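Side-chain contacts in exopolygalacturonase (Yersinia enterocolitica, PDB 2UVF), which probably cleaves galacturonic acid units from the ends of pectic polygalacturonate chains as a family 28 glycoside hydrolase, with digalacturonic acid bound here in its substrate pocket: residues 41-46 and 51-56; 69-74 and 79-84; 324-329 and 377-382. All blocks are in the same frame, centred on the assembly; numbering follows the deposited sequence.

Interaction 1 (41-46 and 51-56); sequences LQVPTL and SSIVLV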
loop_
_atom_site.group_PDB
_atom_site.type_symbol
_atom_site.label_atom_id
_atom_site.label_comp_id
_atom_site.label_asym_id
_atom_site.label_seq_id
_atom_site.Cartn_x
_atom_site.Cartn_y
_atom_site.Cartn_z
ATOM N N LEU A 41 -5.529 -3.088 -21.638
ATOM C CA LEU A 41 -5.945 -1.720 -21.376
ATOM C C LEU A 41 -7.254 -1.840 -20.612
ATOM O O LEU A 41 -8.065 -2.710 -20.923
ATOM C CB LEU A 41 -6.136 -0.920 -22.672
ATOM C CG LEU A 41 -6.732 0.494 -22.540
ATOM C CD1 LEU A 41 -5.800 1.423 -21.762
ATOM C CD2 LEU A 41 -7.083 1.106 -23.892
ATOM N N GLN A 42 -7.453 -0.999 -19.601
ATOM C CA GLN A 42 -8.648 -1.087 -18.767
ATOM C C GLN A 42 -8.857 0.184 -17.974
ATOM O O GLN A 42 -7.939 0.976 -17.808
ATOM C CB GLN A 42 -8.541 -2.275 -17.802
ATOM C CG GLN A 42 -7.477 -2.081 -16.736
ATOM C CD GLN A 42 -7.068 -3.354 -16.064
ATOM O OE1 GLN A 42 -7.492 -3.626 -14.946
ATOM N NE2 GLN A 42 -6.229 -4.146 -16.732
ATOM N N VAL A 43 -10.079 0.379 -17.503
ATOM C CA VAL A 43 -10.368 1.386 -16.492
ATOM C C VAL A 43 -10.321 0.648 -15.153
ATOM O O VAL A 43 -11.029 -0.352 -14.985
ATOM C CB VAL A 43 -11.759 2.047 -16.687
ATOM C CG1 VAL A 43 -11.964 3.193 -15.699
ATOM C CG2 VAL A 43 -11.914 2.551 -18.117
ATOM N N PRO A 44 -9.436 1.086 -14.231
ATOM C CA PRO A 44 -9.485 0.567 -12.863
ATOM C C PRO A 44 -10.836 0.882 -12.221
ATOM O O PRO A 44 -11.468 1.888 -12.563
ATOM C CB PRO A 44 -8.348 1.331 -12.149
ATOM C CG PRO A 44 -7.430 1.755 -13.255
ATOM C CD PRO A 44 -8.332 2.044 -14.419
ATOM N N THR A 45 -11.260 0.006 -11.309
ATOM C CA THR A 45 -12.541 0.111 -10.583
ATOM C C THR A 45 -12.898 1.516 -10.089
ATOM O O THR A 45 -12.173 2.124 -9.290
ATOM C CB THR A 45 -12.551 -0.889 -9.404
ATOM O OG1 THR A 45 -12.681 -2.221 -9.923
ATOM C CG2 THR A 45 -13.674 -0.587 -8.411
ATOM N N LEU A 46 -14.037 2.008 -10.576
ATOM C CA LEU A 46 -14.578 3.322 -10.236
ATOM C C LEU A 46 -13.625 4.489 -10.545
ATOM O O LEU A 46 -13.841 5.624 -10.080
ATOM C CB LEU A 46 -15.065 3.352 -8.782
ATOM C CG LEU A 46 -16.389 2.633 -8.491
ATOM C CD1 LEU A 46 -16.511 2.336 -7.036
ATOM C CD2 LEU A 46 -17.577 3.470 -8.958
ATOM N N SER A 51 -16.387 13.730 -15.948
ATOM C CA SER A 51 -15.539 14.373 -16.952
ATOM C C SER A 51 -14.160 13.745 -17.153
ATOM O O SER A 51 -13.369 14.243 -17.954
ATOM C CB SER A 51 -15.438 15.890 -16.732
ATOM O OG SER A 51 -15.188 16.219 -15.385
ATOM N N SER A 52 -13.874 12.659 -16.444
ATOM C CA SER A 52 -12.552 12.036 -16.532
ATOM C C SER A 52 -12.592 10.520 -16.404
ATOM O O SER A 52 -13.434 9.973 -15.705
ATOM C CB SER A 52 -11.595 12.635 -15.495
ATOM O OG SER A 52 -12.196 12.647 -14.212
ATOM N N ILE A 53 -11.666 9.861 -17.097
ATOM C CA ILE A 53 -11.490 8.411 -17.045
ATOM C C ILE A 53 -9.991 8.146 -16.862
ATOM O O ILE A 53 -9.161 8.822 -17.483
ATOM C CB ILE A 53 -12.037 7.717 -18.342
ATOM C CG1 ILE A 53 -13.548 7.971 -18.493
ATOM C CG2 ILE A 53 -11.715 6.201 -18.365
ATOM C CD1 ILE A 53 -14.115 7.726 -19.914
ATOM N N VAL A 54 -9.658 7.192 -15.988
ATOM C CA VAL A 54 -8.282 6.713 -15.800
ATOM C C VAL A 54 -8.085 5.368 -16.523
ATOM O O VAL A 54 -8.867 4.432 -16.334
ATOM C CB VAL A 54 -7.910 6.576 -14.283
ATOM C CG1 VAL A 54 -6.431 6.196 -14.099
ATOM C CG2 VAL A 54 -8.204 7.861 -13.521
ATOM N N LEU A 55 -7.033 5.281 -17.337
ATOM C CA LEU A 55 -6.661 4.043 -18.031
ATOM C C LEU A 55 -5.379 3.427 -17.476
ATOM O O LEU A 55 -4.442 4.139 -17.117
ATOM C CB LEU A 55 -6.462 4.304 -19.531
ATOM C CG LEU A 55 -7.574 4.951 -20.371
ATOM C CD1 LEU A 55 -6.971 5.569 -21.645
ATOM C CD2 LEU A 55 -8.683 3.959 -20.693
ATOM N N VAL A 56 -5.346 2.098 -17.407
ATOM C CA VAL A 56 -4.131 1.361 -17.076
ATOM C C VAL A 56 -4.004 0.161 -17.994
ATOM O O VAL A 56 -4.970 -0.236 -18.636
ATOM C CB VAL A 56 -4.067 0.899 -15.581
ATOM C CG1 VAL A 56 -4.199 2.078 -14.619
ATOM C CG2 VAL A 56 -5.086 -0.168 -15.291
#

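Interaction 2 (69-74 and 79-84); sequences YQIFSA and GKASDN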
loop_
_atom_site.group_PDB
_atom_site.type_symbol
_atom_site.label_atom_id
_atom_site.label_comp_id
_atom_site.label_asym_id
_atom_site.label_seq_id
_atom_site.Cartn_x
_atom_site.Cartn_y
_atom_site.Cartn_z
ATOM N N TYR A 69 4.580 4.922 -23.640
ATOM C CA TYR A 69 3.324 4.431 -24.233
ATOM C C TYR A 69 2.502 5.627 -24.703
ATOM O O TYR A 69 2.569 6.699 -24.088
ATOM C CB TYR A 69 2.510 3.633 -23.213
ATOM C CG TYR A 69 3.046 2.252 -22.938
ATOM C CD1 TYR A 69 2.611 1.147 -23.680
ATOM C CD2 TYR A 69 3.987 2.040 -21.925
ATOM C CE1 TYR A 69 3.110 -0.132 -23.429
ATOM C CE2 TYR A 69 4.486 0.768 -21.665
ATOM C CZ TYR A 69 4.054 -0.312 -22.415
ATOM O OH TYR A 69 4.558 -1.563 -22.126
ATOM N N GLN A 70 1.738 5.447 -25.786
ATOM C CA GLN A 70 0.930 6.528 -26.369
ATOM C C GLN A 70 -0.533 6.139 -26.390
ATOM O O GLN A 70 -0.866 4.997 -26.701
ATOM C CB GLN A 70 1.364 6.832 -27.803
ATOM C CG GLN A 70 2.792 7.318 -27.975
ATOM C CD GLN A 70 3.046 7.877 -29.376
ATOM O OE1 GLN A 70 2.205 7.745 -30.280
ATOM N NE2 GLN A 70 4.208 8.493 -29.566
ATOM N N ILE A 71 -1.403 7.104 -26.105
ATOM C CA ILE A 71 -2.825 6.829 -25.864
ATOM C C ILE A 71 -3.727 7.556 -26.867
ATOM O O ILE A 71 -3.618 8.758 -27.046
ATOM C CB ILE A 71 -3.225 7.131 -24.374
ATOM C CG1 ILE A 71 -2.637 6.070 -23.435
ATOM C CG2 ILE A 71 -4.731 7.161 -24.199
ATOM C CD1 ILE A 71 -1.200 6.323 -23.003
ATOM N N PHE A 72 -4.614 6.801 -27.511
ATOM C CA PHE A 72 -5.492 7.324 -28.561
ATOM C C PHE A 72 -6.952 7.049 -28.237
ATOM O O PHE A 72 -7.312 5.922 -27.882
ATOM C CB PHE A 72 -5.179 6.666 -29.912
ATOM C CG PHE A 72 -3.709 6.555 -30.236
ATOM C CD1 PHE A 72 -3.082 7.521 -31.020
ATOM C CD2 PHE A 72 -2.966 5.461 -29.800
ATOM C CE1 PHE A 72 -1.736 7.426 -31.338
ATOM C CE2 PHE A 72 -1.617 5.364 -30.115
ATOM C CZ PHE A 72 -1.002 6.351 -30.890
ATOM N N SER A 73 -7.789 8.077 -28.354
ATOM C CA SER A 73 -9.236 7.898 -28.329
ATOM C C SER A 73 -9.717 8.012 -29.766
ATOM O O SER A 73 -9.380 8.988 -30.461
ATOM C CB SER A 73 -9.918 8.939 -27.443
ATOM O OG SER A 73 -11.334 8.862 -27.535
ATOM N N ALA A 74 -10.494 7.024 -30.214
ATOM C CA ALA A 74 -10.919 6.928 -31.620
ATOM C C ALA A 74 -9.767 7.289 -32.569
ATOM O O ALA A 74 -9.887 8.189 -33.407
ATOM C CB ALA A 74 -12.167 7.792 -31.890
ATOM N N GLY A 79 -1.950 11.763 -26.066
ATOM C CA GLY A 79 -0.660 12.099 -25.472
ATOM C C GLY A 79 0.185 10.905 -25.065
ATOM O O GLY A 79 -0.137 9.762 -25.383
ATOM N N LYS A 80 1.270 11.182 -24.343
ATOM C CA LYS A 80 2.191 10.128 -23.867
ATOM C C LYS A 80 1.996 9.846 -22.376
ATOM O O LYS A 80 1.713 10.767 -21.598
ATOM C CB LYS A 80 3.648 10.511 -24.156
ATOM C CG LYS A 80 3.898 10.921 -25.597
ATOM C CD LYS A 80 5.264 10.514 -26.086
ATOM C CE LYS A 80 6.243 11.669 -26.031
ATOM N NZ LYS A 80 7.230 11.650 -27.173
ATOM N N ALA A 81 2.151 8.579 -21.989
ATOM C CA ALA A 81 2.049 8.159 -20.580
ATOM C C ALA A 81 2.930 8.993 -19.650
ATOM O O ALA A 81 2.457 9.488 -18.620
ATOM C CB ALA A 81 2.370 6.671 -20.436
ATOM N N SER A 82 4.197 9.173 -20.045
ATOM C CA SER A 82 5.189 9.965 -19.299
ATOM C C SER A 82 4.744 11.398 -18.990
ATOM O O SER A 82 4.788 11.818 -17.828
ATOM C CB SER A 82 6.520 9.998 -20.052
ATOM O OG SER A 82 6.352 10.570 -21.345
ATOM N N ASP A 83 4.332 12.142 -20.023
ATOM C CA ASP A 83 3.885 13.539 -19.877
ATOM C C ASP A 83 2.548 13.649 -19.138
ATOM O O ASP A 83 2.302 14.607 -18.403
ATOM C CB ASP A 83 3.781 14.250 -21.248
ATOM C CG ASP A 83 5.053 14.095 -22.117
ATOM O OD1 ASP A 83 6.193 14.272 -21.603
ATOM O OD2 ASP A 83 4.897 13.818 -23.332
ATOM N N ASN A 84 1.678 12.670 -19.351
ATOM C CA ASN A 84 0.434 12.591 -18.604
ATOM C C ASN A 84 0.690 12.414 -17.116
ATOM O O ASN A 84 0.198 13.189 -16.294
ATOM C CB ASN A 84 -0.434 11.459 -19.108
ATOM C CG ASN A 84 -1.794 11.448 -18.452
ATOM O OD1 ASN A 84 -2.046 10.686 -17.501
ATOM N ND2 ASN A 84 -2.680 12.289 -18.952
#

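Interaction 3 (324-329 and 377-382); sequences NAYGQR and ANNGDG. With ADA (alpha-D-galactopyranuronic acid), chain C; SO4 (sulfate ion), chain I.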
loop_
_atom_site.group_PDB
_atom_site.type_symbol
_atom_site.label_atom_id
_atom_site.label_comp_id
_atom_site.label_asym_id
_atom_site.label_seq_id
_atom_site.Cartn_x
_atom_site.Cartn_y
_atom_site.Cartn_z
ATOM N N ASN A 324 -1.850 -4.121 25.733
ATOM C CA ASN A 324 -3.092 -4.251 24.974
ATOM C C ASN A 324 -3.771 -2.931 24.623
ATOM O O ASN A 324 -4.438 -2.837 23.593
ATOM C CB ASN A 324 -4.100 -5.166 25.701
ATOM C CG ASN A 324 -3.793 -6.648 25.523
ATOM O OD1 ASN A 324 -3.799 -7.411 26.496
ATOM N ND2 ASN A 324 -3.521 -7.063 24.285
ATOM N N ALA A 325 -3.641 -1.938 25.499
ATOM C CA ALA A 325 -4.264 -0.644 25.280
ATOM C C ALA A 325 -3.585 0.074 24.099
ATOM O O ALA A 325 -4.250 0.603 23.216
ATOM C CB ALA A 325 -4.212 0.199 26.547
ATOM N N TYR A 326 -2.262 0.048 24.094
ATOM C CA TYR A 326 -1.458 0.558 22.988
ATOM C C TYR A 326 -1.640 -0.229 21.671
ATOM O O TYR A 326 -1.765 0.379 20.585
ATOM C CB TYR A 326 0.018 0.602 23.415
ATOM C CG TYR A 326 0.905 1.404 22.497
ATOM C CD1 TYR A 326 0.913 2.813 22.541
ATOM C CD2 TYR A 326 1.755 0.756 21.579
ATOM C CE1 TYR A 326 1.758 3.560 21.675
ATOM C CE2 TYR A 326 2.582 1.482 20.716
ATOM C CZ TYR A 326 2.570 2.876 20.765
ATOM O OH TYR A 326 3.390 3.564 19.928
ATOM N N GLY A 327 -1.673 -1.558 21.769
ATOM C CA GLY A 327 -1.783 -2.430 20.603
ATOM C C GLY A 327 -3.142 -2.514 19.922
ATOM O O GLY A 327 -3.230 -2.867 18.728
ATOM N N GLN A 328 -4.212 -2.196 20.656
ATOM C CA GLN A 328 -5.565 -2.429 20.140
ATOM C C GLN A 328 -6.501 -1.220 20.121
ATOM O O GLN A 328 -7.445 -1.177 19.343
ATOM C CB GLN A 328 -6.244 -3.605 20.892
ATOM C CG GLN A 328 -5.443 -4.906 20.965
ATOM C CD GLN A 328 -5.056 -5.469 19.589
ATOM O OE1 GLN A 328 -4.036 -6.110 19.451
ATOM N NE2 GLN A 328 -5.867 -5.228 18.592
ATOM N N ARG A 329 -6.234 -0.237 20.962
ATOM C CA ARG A 329 -7.235 0.787 21.245
ATOM C C ARG A 329 -6.983 2.181 20.642
ATOM O O ARG A 329 -7.751 3.108 20.892
ATOM C CB ARG A 329 -7.500 0.869 22.761
ATOM C CG ARG A 329 -7.867 -0.473 23.440
ATOM C CD ARG A 329 -9.271 -0.908 23.108
ATOM N NE ARG A 329 -10.194 0.201 23.324
ATOM C CZ ARG A 329 -11.362 0.337 22.710
ATOM N NH1 ARG A 329 -11.772 -0.574 21.822
ATOM N NH2 ARG A 329 -12.125 1.394 22.986
ATOM N N ALA A 377 4.957 7.703 12.611
ATOM C CA ALA A 377 3.864 7.287 13.482
ATOM C C ALA A 377 3.881 5.766 13.719
ATOM O O ALA A 377 3.791 4.983 12.762
ATOM C CB ALA A 377 2.543 7.747 12.908
ATOM N N ASN A 378 4.047 5.363 14.982
ATOM C CA ASN A 378 4.141 3.930 15.348
ATOM C C ASN A 378 2.939 3.138 14.841
ATOM O O ASN A 378 1.787 3.475 15.146
ATOM C CB ASN A 378 4.306 3.749 16.859
ATOM C CG ASN A 378 4.924 2.387 17.242
ATOM O OD1 ASN A 378 5.639 1.750 16.462
ATOM N ND2 ASN A 378 4.650 1.949 18.456
ATOM N N ASN A 379 3.241 2.106 14.049
ATOM C CA ASN A 379 2.267 1.256 13.344
ATOM C C ASN A 379 1.485 1.968 12.253
ATOM O O ASN A 379 0.455 1.459 11.782
ATOM C CB ASN A 379 1.313 0.569 14.327
ATOM C CG ASN A 379 2.051 -0.107 15.448
ATOM O OD1 ASN A 379 1.849 0.240 16.605
ATOM N ND2 ASN A 379 2.966 -1.037 15.110
ATOM N N GLY A 380 1.974 3.129 11.837
ATOM C CA GLY A 380 1.276 3.896 10.822
ATOM C C GLY A 380 1.654 3.427 9.438
ATOM O O GLY A 380 2.408 4.129 8.720
ATOM N N ASP A 381 1.161 2.244 9.060
ATOM C CA ASP A 381 1.437 1.725 7.713
ATOM C C ASP A 381 0.592 2.475 6.699
ATOM O O ASP A 381 -0.416 3.066 7.067
ATOM C CB ASP A 381 1.354 0.178 7.574
ATOM C CG ASP A 381 0.252 -0.445 8.373
ATOM O OD1 ASP A 381 -0.791 0.248 8.587
ATOM O OD2 ASP A 381 0.428 -1.643 8.764
ATOM N N GLY A 382 1.025 2.475 5.440
ATOM C CA GLY A 382 0.357 3.273 4.409
ATOM C C GLY A 382 -0.991 2.686 4.031
ATOM O O GLY A 382 -2.021 3.297 4.279
HETATM C C1 ADA C . 3.739 -3.841 11.684
HETATM C C2 ADA C . 2.243 -3.485 11.802
HETATM C C3 ADA C . 1.727 -4.156 13.096
HETATM C C4 ADA C . 1.649 -5.660 12.785
HETATM C C5 ADA C . 3.093 -6.122 12.521
HETATM C C6 ADA C . 3.136 -7.616 12.124
HETATM O O1 ADA C . 4.519 -3.467 12.858
HETATM O O2 ADA C . 2.000 -2.097 11.765
HETATM O O3 ADA C . 0.487 -3.589 13.587
HETATM O O4 ADA C . 0.916 -5.824 11.545
HETATM O O5 ADA C . 3.774 -5.288 11.486
HETATM O O6B ADA C . 2.948 -7.910 10.916
HETATM O O6A ADA C . 3.363 -8.459 13.030
HETATM S S SO4 I . 6.377 -1.924 16.891
HETATM O O1 SO4 I . 6.855 -0.896 15.967
HETATM O O2 SO4 I . 7.518 -2.401 17.666
HETATM O O3 SO4 I . 5.387 -1.359 17.807
HETATM O O4 SO4 I . 5.767 -3.022 16.134
#

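Interaction 1 (41-46 and 51-56)
The puckered ring of P44 meets V56 and the backbone of V54, and beside it lies Q42, whose amide is the one flat side-chain group here. P44 CG sits before both methyls of V56, 3.5 Å from CG1 and 3.7 Å from CG2, while CD comes to 3.1 Å from the carbonyl O of V54, a tight approach. The Q42 chain touches V56 through CG, 3.4 Å from CG2, with the amide carbon CD next. With its CG between backbone N and carbonyl carbon (chi1 68°), Q42 crosses V56 at a slant; NE2 is hydrogen-bonded to Q40 O, outside the contact. The backbones of Q42 and V56 exchange two hydrogen bonds, V56 N to Q42 O (2.9 Å) being much the straighter. After this pair the first segment peels off, and V43 CG2 meets I53 CG2 at 3.7 Å, the two side chains crossing at about a right angle. L41 CD1 rests on L55 CB at 3.7 Å. The hairpin of strands 39-42 and 53-58 forms part of the three-stranded sheet of the fibronectin type III beta-sandwich, with L41, V43, I53 and L55 facing strands 125-134 and 146-149 inside, and Q42, P44, V54 and V56 against M392 and F394 of the beta-helix.

Interaction 2 (69-74 and 79-84)
Like chi1 values, -62° in Q70 and -51° in K80, set each CG opposite its own carbonyl carbon and run the two chains side by side, pointing the same way; they share a face because the residues are directly opposed, a non-hydrogen-bonded pair in an antiparallel beta hairpin. This hairpin, strands 66-73 and 76-80, forms one end of the four-stranded sheet of the fibronectin type III domain. Q70 stays extended while K80 bends repeatedly, and the two touch lightly where Q70 NE2 passes 4.2 Å from K80 CD; the amide nitrogen is itself bonded to Q133 on strand 125-134. On the other face I71 turns at chi2 (84°), bringing CD1 back to within 4.4 Å of A81 CB. The A81 methyl also lies 4.1 Å from Y69 CB, although the Y69 ring continues away to meet the ring of W57, which I71 and A81 contact as well. Two backbone hydrogen bonds tie the segments: I71 N to G79 O at 3.0 Å, and A81 N to Y69 O, where strand gives way to helix 81-88. K80 occupies the N-cap position, and its carbonyl O accepts N84 N at 2.9 Å. A81 N, in the first turn, where an N-H has no acceptor earlier in the helix, is taken up by Y69 O in a nearly straight bond 2.8 Å long.

Interaction 3 (324-329 and 377-382)
An unusually short bond joins Y326 to N378: ND2 lies only 2.5 Å from the tyrosine OH, so the exact length deserves caution. N378 belongs to a type II beta turn, A377 to G380, in a loop between strands of the GH28 beta-helix, and Y326 reaches it from the helix 322-328. A chi1 of -166° swings the Y326 ring off the helix so that its hydroxyl end reaches N378. ND2 comes in at the edge of the ring and in its plane, and the OH lies nearly in the amide plane; the two flat groups are nonetheless turned 35° from each other. The same ND2 makes a weak hydrogen bond, 3.5 Å, to O3 of a sulfate probably from the crystallisation liquor. R330 ties both sides together, forming a cation-pi contact with the Y326 ring and hydrogen bonds to N378 O and N379 OD1. The turn, closed by G380 N to A377 O at 2.8 Å, presents N379, and D381 follows directly after it; both line the sugar-binding pocket. N379 ND2 approaches galacturonate O2 at 3.6 Å. D381, whose side chain touches H355, receives a weak hydrogen bond at OD2 from the same hydroxyl O2, 3.4 Å away.

Interactions 1 and 2 belong to one fibronectin type III domain and touch, L55 CD1 lying 3.8 Å from I71 CG2, so that the hairpins of its two sheets meet in the sandwich interior. Interaction 1 is the more buried and rests largely on apolar side chains; interaction 2 is partly buried and combines two backbone bonds, one at the strand-to-helix junction, with light side-chain packing. Interaction 3 lies on the opposite side of the chain's centre, with nearest atoms about 17 Å from interaction 1 and about 23 Å from interaction 2. There a small polar contact, made by side chains and not by paired strands, adjoins and partly forms the glycan pocket of the beta-helix.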